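Local atomic coordinates of peptidoglycan-binding domain 1 (Burkholderia, PDB entry 5NM7), a protein that probably binds bacterial peptidoglycan through one module and hydrolyses it through a lysozyme-like catalytic module, as a modular endolysin of a Burkholderia phage. Residues H74-D77 with A78-Q81; Q210-A213 with F214-V218; M43-Q46 with A47-L51; A175-G179 with A180-M184; T4-L7 with G8-G11. One frame throughout, in Å; residues are numbered along the deposited sequence.

Contact 1 (H74-D77 with A78-Q81)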
# COMPACT_ATOMS: atom_id res chain seq x y z
N HIS A 74 -5.36 8.70 -6.01
CA HIS A 74 -4.87 8.42 -4.64
C HIS A 74 -5.98 8.03 -3.70
O HIS A 74 -7.10 8.51 -3.76
CB HIS A 74 -4.08 9.61 -4.09
CG HIS A 74 -2.80 9.81 -4.82
ND1 HIS A 74 -2.02 10.94 -4.67
CD2 HIS A 74 -2.15 9.03 -5.72
CE1 HIS A 74 -0.95 10.83 -5.43
NE2 HIS A 74 -0.99 9.68 -6.07
N LEU A 75 -5.62 7.15 -2.77
CA LEU A 75 -6.53 6.71 -1.75
C LEU A 75 -6.95 7.86 -0.86
O LEU A 75 -6.16 8.75 -0.56
CB LEU A 75 -5.84 5.62 -0.89
CG LEU A 75 -6.70 4.59 -0.23
CD1 LEU A 75 -7.39 3.72 -1.28
CD2 LEU A 75 -5.88 3.74 0.73
N THR A 76 -8.21 7.83 -0.43
CA THR A 76 -8.77 8.80 0.54
C THR A 76 -9.17 8.13 1.87
O THR A 76 -9.32 6.92 1.92
CB THR A 76 -9.99 9.49 -0.06
OG1 THR A 76 -11.10 8.56 -0.10
CG2 THR A 76 -9.73 10.00 -1.50
N ASP A 77 -9.41 8.94 2.90
CA ASP A 77 -9.99 8.45 4.17
C ASP A 77 -11.26 7.65 3.94
O ASP A 77 -11.46 6.61 4.58
CB ASP A 77 -10.38 9.60 5.11
CG ASP A 77 -9.29 10.00 6.03
OD1 ASP A 77 -8.26 9.28 6.12
OD2 ASP A 77 -9.46 11.07 6.67
N ALA A 78 -12.10 8.15 3.04
CA ALA A 78 -13.38 7.51 2.76
C ALA A 78 -13.19 6.11 2.19
O ALA A 78 -14.00 5.22 2.48
CB ALA A 78 -14.24 8.34 1.83
N ASP A 79 -12.16 5.91 1.37
CA ASP A 79 -11.85 4.56 0.92
C ASP A 79 -11.52 3.63 2.08
O ASP A 79 -11.88 2.45 2.04
CB ASP A 79 -10.68 4.54 -0.07
CG ASP A 79 -10.97 5.32 -1.33
OD1 ASP A 79 -12.10 5.17 -1.89
OD2 ASP A 79 -10.06 6.08 -1.75
N LEU A 80 -10.80 4.13 3.09
CA LEU A 80 -10.47 3.29 4.26
C LEU A 80 -11.70 2.95 5.05
O LEU A 80 -11.84 1.81 5.54
CB LEU A 80 -9.41 3.96 5.16
CG LEU A 80 -8.06 4.14 4.45
CD1 LEU A 80 -7.08 4.81 5.41
CD2 LEU A 80 -7.46 2.85 3.92
N GLN A 81 -12.62 3.91 5.20
CA GLN A 81 -13.89 3.64 5.86
C GLN A 81 -14.68 2.58 5.10
O GLN A 81 -15.20 1.62 5.72
CB GLN A 81 -14.74 4.90 6.06
CG GLN A 81 -16.07 4.65 6.78
CD GLN A 81 -15.89 4.19 8.22
OE1 GLN A 81 -15.48 4.96 9.07
NE2 GLN A 81 -16.21 2.93 8.50
O HOH W 1 -10.16 7.14 -4.22
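A capping box formed by T76 and D79 opens helix 77-87. T76 is the N-cap, and its OG1 accepts a hydrogen bond from D79 N at 3.2 Å; in return D79 OD2 takes the backbone N-H of T76 at 2.9 Å, nearly straight at 166°. That N-H reaches OD2 on its anti side, 28° out of the carboxylate plane. With chi1 at 73°, T76 holds OG1 between its own N and carbonyl carbon, facing the first turn of the helix. Threonine and aspartate suit these places because each side chain supplies an acceptor for an amide that lacks a helical carbonyl partner. Water 1 lies 2.7 Å from D79 OD2, while OD1 turns to a salt bridge with R82. As one of the residues lining a bound glycine's pocket, D79 combines capping with a place in that site. Beside the box, L75 CD1 packs on D79 CB at 3.6 Å, and L75 CD2 meets L80 CD2 at 3.7 Å, the two leucine side chains lying roughly at right angles. Q81 N closes a regular helical bond on D77 O at 3.0 Å, and the D77 carboxylate pairs with R95 of helix 91-101.

Contact 2 (Q210-A213 with F214-V218); sequences QLEA and FVRFV. With GLY (glycine), chain E.
The R216 guanidinium receives E212 OE2 at its edge, almost exactly in plane, while the carboxylate plane of E212 stands 87° from it. The contact is a salt bridge, R216 NE to E212 OE2 at 2.7 Å and 173°, and it uses the anti side of the oxygen. On the other flank of the helix the F214 ring carries V218 CG2 over one face, toward the rim, 3.6 Å above its plane, and L211 CD1 comes obliquely to F214 CD2 at 4.0 Å.

The pairs are one turn apart on helix 207-219, with V215 N bonded to L211 O at 2.8 Å. E212 is bent at chi2 (61°), which carries its carboxylate forward, toward R216 one turn later. Leucine, valine and phenylalanine suit the buried sides; L211 CD2 also lies 3.5 Å from OXT of the bound glycine.

Each carboxylate oxygen has its own work. E212 OE1 accepts from the glycine N at 2.8 Å and also pairs with R86, whereas OE2 holds R216 and a water 2.7 Å away. Two arginines and an ammonium group around one buried carboxylate would probably favour its charged form, making glutamate well suited to receive the amino end of the ligand.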
# COMPACT_ATOMS: atom_id res chain seq x y z
N GLN A 210 -6.85 -0.84 -5.94
CA GLN A 210 -5.75 -1.62 -5.38
C GLN A 210 -6.07 -2.05 -3.95
O GLN A 210 -5.77 -3.18 -3.57
CB GLN A 210 -4.49 -0.81 -5.44
CG GLN A 210 -4.08 -0.54 -6.87
CD GLN A 210 -2.88 0.37 -6.95
OE1 GLN A 210 -2.29 0.74 -5.94
NE2 GLN A 210 -2.48 0.69 -8.17
N LEU A 211 -6.65 -1.14 -3.18
CA LEU A 211 -7.16 -1.47 -1.82
C LEU A 211 -8.29 -2.50 -1.89
O LEU A 211 -8.36 -3.38 -1.04
CB LEU A 211 -7.66 -0.26 -1.09
CG LEU A 211 -8.31 -0.43 0.30
CD1 LEU A 211 -7.34 -1.04 1.30
CD2 LEU A 211 -8.81 0.90 0.79
N GLU A 212 -9.17 -2.38 -2.89
CA GLU A 212 -10.28 -3.35 -3.07
C GLU A 212 -9.72 -4.74 -3.26
O GLU A 212 -10.27 -5.70 -2.71
CB GLU A 212 -11.20 -2.93 -4.23
CG GLU A 212 -12.30 -3.94 -4.63
CD GLU A 212 -13.29 -4.26 -3.55
OE1 GLU A 212 -13.42 -3.55 -2.52
OE2 GLU A 212 -13.99 -5.30 -3.69
N ALA A 213 -8.61 -4.87 -4.01
CA ALA A 213 -7.95 -6.15 -4.16
C ALA A 213 -7.48 -6.69 -2.83
O ALA A 213 -7.69 -7.91 -2.52
CB ALA A 213 -6.81 -6.10 -5.14
N PHE A 214 -6.88 -5.82 -2.04
CA PHE A 214 -6.48 -6.22 -0.67
C PHE A 214 -7.67 -6.69 0.15
O PHE A 214 -7.60 -7.73 0.79
CB PHE A 214 -5.72 -5.10 0.04
CG PHE A 214 -5.54 -5.30 1.52
CD1 PHE A 214 -4.45 -6.00 2.00
CD2 PHE A 214 -6.45 -4.80 2.42
CE1 PHE A 214 -4.27 -6.21 3.34
CE2 PHE A 214 -6.28 -5.01 3.79
CZ PHE A 214 -5.19 -5.71 4.23
N VAL A 215 -8.75 -5.92 0.12
CA VAL A 215 -9.97 -6.29 0.87
C VAL A 215 -10.44 -7.67 0.44
O VAL A 215 -10.71 -8.55 1.28
CB VAL A 215 -11.07 -5.24 0.66
CG1 VAL A 215 -12.42 -5.73 1.13
CG2 VAL A 215 -10.69 -3.96 1.39
N ARG A 216 -10.54 -7.88 -0.87
CA ARG A 216 -10.96 -9.21 -1.36
C ARG A 216 -10.01 -10.31 -0.95
O ARG A 216 -10.46 -11.42 -0.63
CB ARG A 216 -11.16 -9.20 -2.87
CG ARG A 216 -12.27 -8.25 -3.33
CD ARG A 216 -12.29 -8.25 -4.85
NE ARG A 216 -13.28 -7.33 -5.40
CZ ARG A 216 -13.76 -7.40 -6.65
NH1 ARG A 216 -13.39 -8.38 -7.47
NH2 ARG A 216 -14.65 -6.49 -7.07
N PHE A 217 -8.70 -10.03 -0.97
CA PHE A 217 -7.66 -10.97 -0.61
C PHE A 217 -7.83 -11.43 0.82
O PHE A 217 -7.79 -12.63 1.11
CB PHE A 217 -6.30 -10.34 -0.79
CG PHE A 217 -5.16 -11.22 -0.42
CD1 PHE A 217 -4.49 -11.02 0.76
CD2 PHE A 217 -4.70 -12.22 -1.28
CE1 PHE A 217 -3.42 -11.82 1.08
CE2 PHE A 217 -3.63 -13.03 -0.97
CZ PHE A 217 -2.98 -12.83 0.24
N VAL A 218 -8.09 -10.46 1.69
CA VAL A 218 -8.29 -10.76 3.11
C VAL A 218 -9.60 -11.53 3.31
O VAL A 218 -9.63 -12.52 4.05
CB VAL A 218 -8.23 -9.52 3.97
CG1 VAL A 218 -8.49 -9.86 5.43
CG2 VAL A 218 -6.83 -8.90 3.87
N GLY E . -13.28 -1.52 -0.59
CA GLY E . -12.01 -0.72 -0.63
C GLY E . -12.06 0.38 -1.67
O GLY E . -13.11 0.50 -2.29
OXT GLY E . -11.11 1.16 -1.90
O HOH W 2 -16.59 -5.56 -4.43

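Contact 3 (M43-Q46 with A47-L51); sequences MAFQ and ATHGL
F45 sends its ring down the helix toward H49 because its CG lies anti to the backbone N (chi1 174°), and H49 turns its imidazole back over that ring with CG beside its own N (chi1 -66°). The result is an offset stack, centroids 4.1 Å apart and planes inclined by 27°. F45 CE1 sits over the centre of the imidazole, 3.4 Å above it, while H49 ND1 lies over the rim of the phenyl ring.

H49 ND1 donates to F45 O at 2.9 Å, in the carbonyl plane on a lone pair, and H49 N gives the same oxygen a second bond from a tilted direction. Histidine suits this place because one flat group can cover a ring and still supply an N-H to the carbonyl of the same residue. One residue earlier, A44 O also takes two donors from a single residue: T48 N at 3.1 Å and T48 OG1 at 3.0 Å, reaching it from opposite faces of its plane.

Past H49, G50 takes a positive phi, which a residue without CB adopts with little strain, and L51 N returns to Q46 O at 2.9 Å. L51 packs CB against Q46 CB at 3.7 Å and CD1 against F45 CE2, beside helix 59-67, which suits leucine. Beyond CG the Q46 side chain runs on to T61, D54 and G55, in a bound glycine's pocket. A glycine of positive phi after the last turn, a bond spanning five residues and apolar L51-Q46 packing typify a helix C-terminal stop, here ending helix 36-48, and recall a Schellman motif.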
# COMPACT_ATOMS: atom_id res chain seq x y z
N MET A 43 -3.02 15.50 10.41
CA MET A 43 -4.20 14.65 10.31
C MET A 43 -5.46 15.42 9.94
O MET A 43 -6.18 15.04 9.01
CB MET A 43 -4.42 13.84 11.60
CG MET A 43 -3.49 12.66 11.74
SD MET A 43 -4.23 11.38 12.78
CE MET A 43 -4.24 12.28 14.33
N ALA A 44 -5.70 16.55 10.62
CA ALA A 44 -6.84 17.39 10.33
C ALA A 44 -6.77 17.93 8.91
O ALA A 44 -7.78 17.96 8.20
CB ALA A 44 -6.96 18.51 11.36
N PHE A 45 -5.60 18.38 8.48
CA PHE A 45 -5.43 18.82 7.11
C PHE A 45 -5.73 17.71 6.11
O PHE A 45 -6.43 17.91 5.11
CB PHE A 45 -4.00 19.35 6.87
CG PHE A 45 -3.73 19.69 5.44
CD1 PHE A 45 -4.15 20.91 4.91
CD2 PHE A 45 -3.10 18.78 4.59
CE1 PHE A 45 -3.95 21.18 3.57
CE2 PHE A 45 -2.89 19.07 3.27
CZ PHE A 45 -3.31 20.28 2.75
N GLN A 46 -5.20 16.52 6.37
CA GLN A 46 -5.38 15.42 5.43
C GLN A 46 -6.86 15.06 5.31
O GLN A 46 -7.38 14.91 4.21
CB GLN A 46 -4.56 14.23 5.87
CG GLN A 46 -3.05 14.39 5.69
CD GLN A 46 -2.24 13.40 6.49
OE1 GLN A 46 -2.65 12.99 7.59
NE2 GLN A 46 -1.09 13.01 5.98
N ALA A 47 -7.52 14.99 6.46
CA ALA A 47 -8.92 14.56 6.51
C ALA A 47 -9.80 15.51 5.75
O ALA A 47 -10.65 15.08 4.98
CB ALA A 47 -9.40 14.43 7.95
N THR A 48 -9.57 16.80 5.93
CA THR A 48 -10.43 17.81 5.33
C THR A 48 -10.14 18.02 3.84
O THR A 48 -11.02 18.48 3.14
CB THR A 48 -10.37 19.14 6.08
OG1 THR A 48 -9.04 19.65 6.07
CG2 THR A 48 -10.82 18.96 7.51
N HIS A 49 -8.97 17.63 3.34
CA HIS A 49 -8.62 17.78 1.91
C HIS A 49 -8.64 16.47 1.09
O HIS A 49 -8.05 16.42 0.02
CB HIS A 49 -7.27 18.46 1.78
CG HIS A 49 -7.28 19.86 2.28
ND1 HIS A 49 -7.30 20.18 3.62
CD2 HIS A 49 -7.29 21.04 1.61
CE1 HIS A 49 -7.33 21.49 3.75
NE2 HIS A 49 -7.30 22.03 2.55
N GLY A 50 -9.29 15.43 1.59
CA GLY A 50 -9.41 14.16 0.86
C GLY A 50 -8.13 13.35 0.74
O GLY A 50 -7.90 12.67 -0.26
N LEU A 51 -7.25 13.47 1.73
CA LEU A 51 -6.06 12.65 1.81
C LEU A 51 -6.34 11.56 2.84
O LEU A 51 -7.26 11.66 3.63
CB LEU A 51 -4.85 13.46 2.26
CG LEU A 51 -4.30 14.52 1.29
CD1 LEU A 51 -3.53 15.57 2.05
CD2 LEU A 51 -3.34 13.89 0.32

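Contact 4 (A175-G179 with A180-M184)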
# COMPACT_ATOMS: atom_id res chain seq x y z
N ALA A 175 1.90 -13.90 -12.37
CA ALA A 175 3.15 -13.98 -11.67
C ALA A 175 3.68 -12.60 -11.24
O ALA A 175 4.86 -12.50 -10.86
CB ALA A 175 4.18 -14.62 -12.56
N THR A 176 2.83 -11.59 -11.26
CA THR A 176 3.25 -10.25 -10.87
C THR A 176 2.38 -9.78 -9.70
O THR A 176 1.19 -10.08 -9.67
CB THR A 176 3.13 -9.31 -12.07
OG1 THR A 176 4.00 -9.81 -13.08
CG2 THR A 176 3.57 -7.89 -11.70
N SER A 177 2.98 -9.06 -8.76
CA SER A 177 2.20 -8.37 -7.71
C SER A 177 1.88 -6.95 -8.07
O SER A 177 2.73 -6.24 -8.62
CB SER A 177 2.95 -8.42 -6.38
OG SER A 177 4.29 -7.97 -6.51
N TRP A 178 0.69 -6.48 -7.70
CA TRP A 178 0.16 -5.22 -8.21
C TRP A 178 -0.28 -4.28 -7.15
O TRP A 178 -0.95 -4.67 -6.20
CB TRP A 178 -1.07 -5.51 -9.07
CG TRP A 178 -0.69 -6.33 -10.25
CD1 TRP A 178 -0.59 -7.69 -10.33
CD2 TRP A 178 -0.34 -5.83 -11.53
NE1 TRP A 178 -0.17 -8.06 -11.55
CE2 TRP A 178 0.01 -6.94 -12.32
CE3 TRP A 178 -0.25 -4.55 -12.06
CZ2 TRP A 178 0.40 -6.82 -13.64
CZ3 TRP A 178 0.16 -4.43 -13.37
CH2 TRP A 178 0.49 -5.55 -14.14
N GLY A 179 0.10 -3.02 -7.32
CA GLY A 179 -0.45 -1.91 -6.57
C GLY A 179 0.08 -1.81 -5.15
O GLY A 179 1.07 -2.45 -4.79
N ALA A 180 -0.59 -0.94 -4.39
CA ALA A 180 -0.14 -0.49 -3.09
C ALA A 180 -0.00 -1.64 -2.11
O ALA A 180 0.88 -1.61 -1.25
CB ALA A 180 -1.10 0.54 -2.53
N PHE A 181 -0.83 -2.70 -2.29
CA PHE A 181 -0.75 -3.90 -1.43
C PHE A 181 -0.11 -5.11 -2.06
O PHE A 181 -0.07 -6.18 -1.47
CB PHE A 181 -2.15 -4.21 -0.88
CG PHE A 181 -2.65 -3.15 0.01
CD1 PHE A 181 -2.33 -3.14 1.36
CD2 PHE A 181 -3.36 -2.10 -0.50
CE1 PHE A 181 -2.74 -2.11 2.17
CE2 PHE A 181 -3.80 -1.09 0.33
CZ PHE A 181 -3.46 -1.07 1.66
N GLN A 182 0.43 -4.95 -3.27
CA GLN A 182 1.21 -5.98 -3.93
C GLN A 182 0.49 -7.34 -3.94
O GLN A 182 1.03 -8.36 -3.48
CB GLN A 182 2.62 -6.02 -3.34
CG GLN A 182 3.42 -4.79 -3.71
CD GLN A 182 3.79 -4.79 -5.19
OE1 GLN A 182 4.67 -5.53 -5.60
NE2 GLN A 182 3.09 -4.00 -5.98
N ILE A 183 -0.74 -7.30 -4.42
CA ILE A 183 -1.55 -8.52 -4.54
C ILE A 183 -1.10 -9.27 -5.79
O ILE A 183 -1.03 -8.68 -6.89
CB ILE A 183 -3.03 -8.20 -4.55
CG1 ILE A 183 -3.44 -7.41 -3.29
CG2 ILE A 183 -3.86 -9.48 -4.71
CD1 ILE A 183 -3.18 -8.10 -1.97
N MET A 184 -0.78 -10.56 -5.63
CA MET A 184 -0.41 -11.38 -6.76
C MET A 184 -1.56 -11.56 -7.74
O MET A 184 -2.69 -11.87 -7.36
CB MET A 184 0.11 -12.72 -6.33
CG MET A 184 1.43 -12.67 -5.59
SD MET A 184 2.81 -12.08 -6.58
CE MET A 184 2.85 -13.19 -7.97
O HOH W 3 -2.80 -3.66 -4.15
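Q182 leaves its backbone with CB 3.9 Å from S177 CB, and bends at chi2 (-71°) so that CG comes within 3.5 Å of G179 O and CD brings its amide between two partners. OE1 accepts from S177 OG at 2.6 Å, the hydroxyl standing 55° out of the carbonyl plane and also bonding L116 O of strand 115-117. NE2 donates to G179 O at 2.8 Å, almost straight at 174° and directed at a lone pair. A glutamine suits this place because it can accept from one partner and donate to the other. G179 O is held a second time by Q182 N, closing the type I turn.

The turn joins strands 176-178 and 183-184 as an antiparallel hairpin with a G1 beta bulge: Q182 and I183 stand opposite the single W178. Q182 has the bulge's positive phi, a place where glycine is commoner; G179 has its own, which suits glycine. W178 N bonds to I183 O at 2.9 Å. Water 3 donates to W178 O and accepts from F181 N, linking strand and turn. M184 SD lies 3.7 Å from S177 CB and CE 3.4 Å from A175 C, since unbranched, flexible methionine can fold back this way.

Contact 5 (T4-L7 with G8-G11); sequences TLRL and GDRG
A type II beta turn from R6 to D9 reverses the chain just ahead of helix 12-23, and the D9 side chain ties its two arms together. D9 N donates to R6 O at 2.9 Å and 165°, the bond that closes the turn. D9 OD2 in turn accepts from R6 N at 2.8 Å, on the anti side of the oxygen and 21° out of the carboxylate plane. R6 thus offers both its backbone N-H and its carbonyl to one residue, and aspartate suits the place because its short chain brings a carboxylate oxygen to the amide three residues back. Its chi1 of -80° sets CG beside its own backbone N, which turns the carboxylate across toward R6 and L5.

The arginine's charged end does not join in: R6 NE stays 5.2 Å from D9 OD2, so any attraction between the opposite charges is at a distance. R6 instead lays its CG 3.7 Å from OD2. L5 crosses the D9 side chain obliquely, CD2 3.8 Å from OD2. At the corner, G8 has a positive phi, a conformation in which a CB would press on the L7 carbonyl oxygen, so glycine is the natural residue there.

L5 is the buried member, and its side chain touches L17 of helix 12-23, W62 of helix 59-67 and Y34; D9 rests on V14, and backbone bonds join L5 to A57 and both G8 and D9 to Y34.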
# COMPACT_ATOMS: atom_id res chain seq x y z
N THR A 4 9.89 13.54 3.52
CA THR A 4 8.78 13.06 4.35
C THR A 4 9.08 13.35 5.81
O THR A 4 10.17 13.03 6.29
CB THR A 4 8.53 11.55 4.15
OG1 THR A 4 8.10 11.34 2.81
CG2 THR A 4 7.46 11.02 5.09
N LEU A 5 8.12 13.92 6.52
CA LEU A 5 8.24 14.26 7.91
C LEU A 5 7.20 13.51 8.73
O LEU A 5 6.06 13.31 8.31
CB LEU A 5 8.06 15.76 8.13
CG LEU A 5 9.07 16.62 7.37
CD1 LEU A 5 8.72 18.09 7.56
CD2 LEU A 5 10.49 16.36 7.85
N ARG A 6 7.60 13.16 9.94
CA ARG A 6 6.75 12.43 10.85
C ARG A 6 7.06 12.78 12.28
O ARG A 6 8.08 13.44 12.59
CB ARG A 6 6.92 10.90 10.61
CG ARG A 6 8.33 10.40 10.86
CD ARG A 6 8.62 8.94 10.50
NE ARG A 6 8.50 8.67 9.07
CZ ARG A 6 7.58 7.89 8.50
NH1 ARG A 6 6.65 7.23 9.22
NH2 ARG A 6 7.61 7.74 7.19
N LEU A 7 6.19 12.32 13.16
CA LEU A 7 6.32 12.53 14.59
C LEU A 7 7.75 12.29 15.06
O LEU A 7 8.33 11.25 14.75
CB LEU A 7 5.38 11.61 15.37
CG LEU A 7 5.35 11.90 16.88
CD1 LEU A 7 4.35 12.99 17.18
CD2 LEU A 7 5.06 10.64 17.69
N GLY A 8 8.31 13.28 15.74
CA GLY A 8 9.65 13.20 16.27
C GLY A 8 10.68 13.95 15.45
O GLY A 8 11.75 14.24 15.96
N ASP A 9 10.39 14.25 14.18
CA ASP A 9 11.29 15.03 13.36
C ASP A 9 11.41 16.47 13.92
O ASP A 9 10.52 16.96 14.62
CB ASP A 9 10.82 15.08 11.90
CG ASP A 9 11.20 13.83 11.12
OD1 ASP A 9 12.30 13.30 11.31
OD2 ASP A 9 10.40 13.39 10.29
N ARG A 10 12.57 17.06 13.69
CA ARG A 10 12.88 18.40 14.18
C ARG A 10 13.67 19.14 13.12
O ARG A 10 14.48 18.55 12.41
CB ARG A 10 13.69 18.35 15.48
CG ARG A 10 12.91 17.85 16.69
CD ARG A 10 13.79 17.47 17.88
NE ARG A 10 14.74 16.41 17.54
CZ ARG A 10 15.61 15.84 18.40
NH1 ARG A 10 15.64 16.21 19.67
NH2 ARG A 10 16.43 14.89 17.97
N GLY A 11 13.48 20.45 13.03
CA GLY A 11 14.36 21.24 12.19
C GLY A 11 13.63 22.14 11.23
O GLY A 11 12.40 22.27 11.26

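Contacts 1 and 2 meet at one bound glycine: D79, L211 and E212 all belong to its pocket, and L211 CD2 packs 3.8 Å from L75 CD1. Contact 4 also touches contact 2, where Q210 OE1 lies 2.8 Å from A180 N, probably a hydrogen bond, and the rings of F214 and F181 meet. Contact 1 also abuts contact 3, with T76 CG2 3.5 Å from G50 O, and so lies between the binding-domain helix end and the muramidase-like part. Q46 of contact 3 lines a second glycine pocket. Contact 5 touches none of the others; its nearest atoms come within about 8 Å of contact 3, though its centre is about 31 Å from that of contact 2.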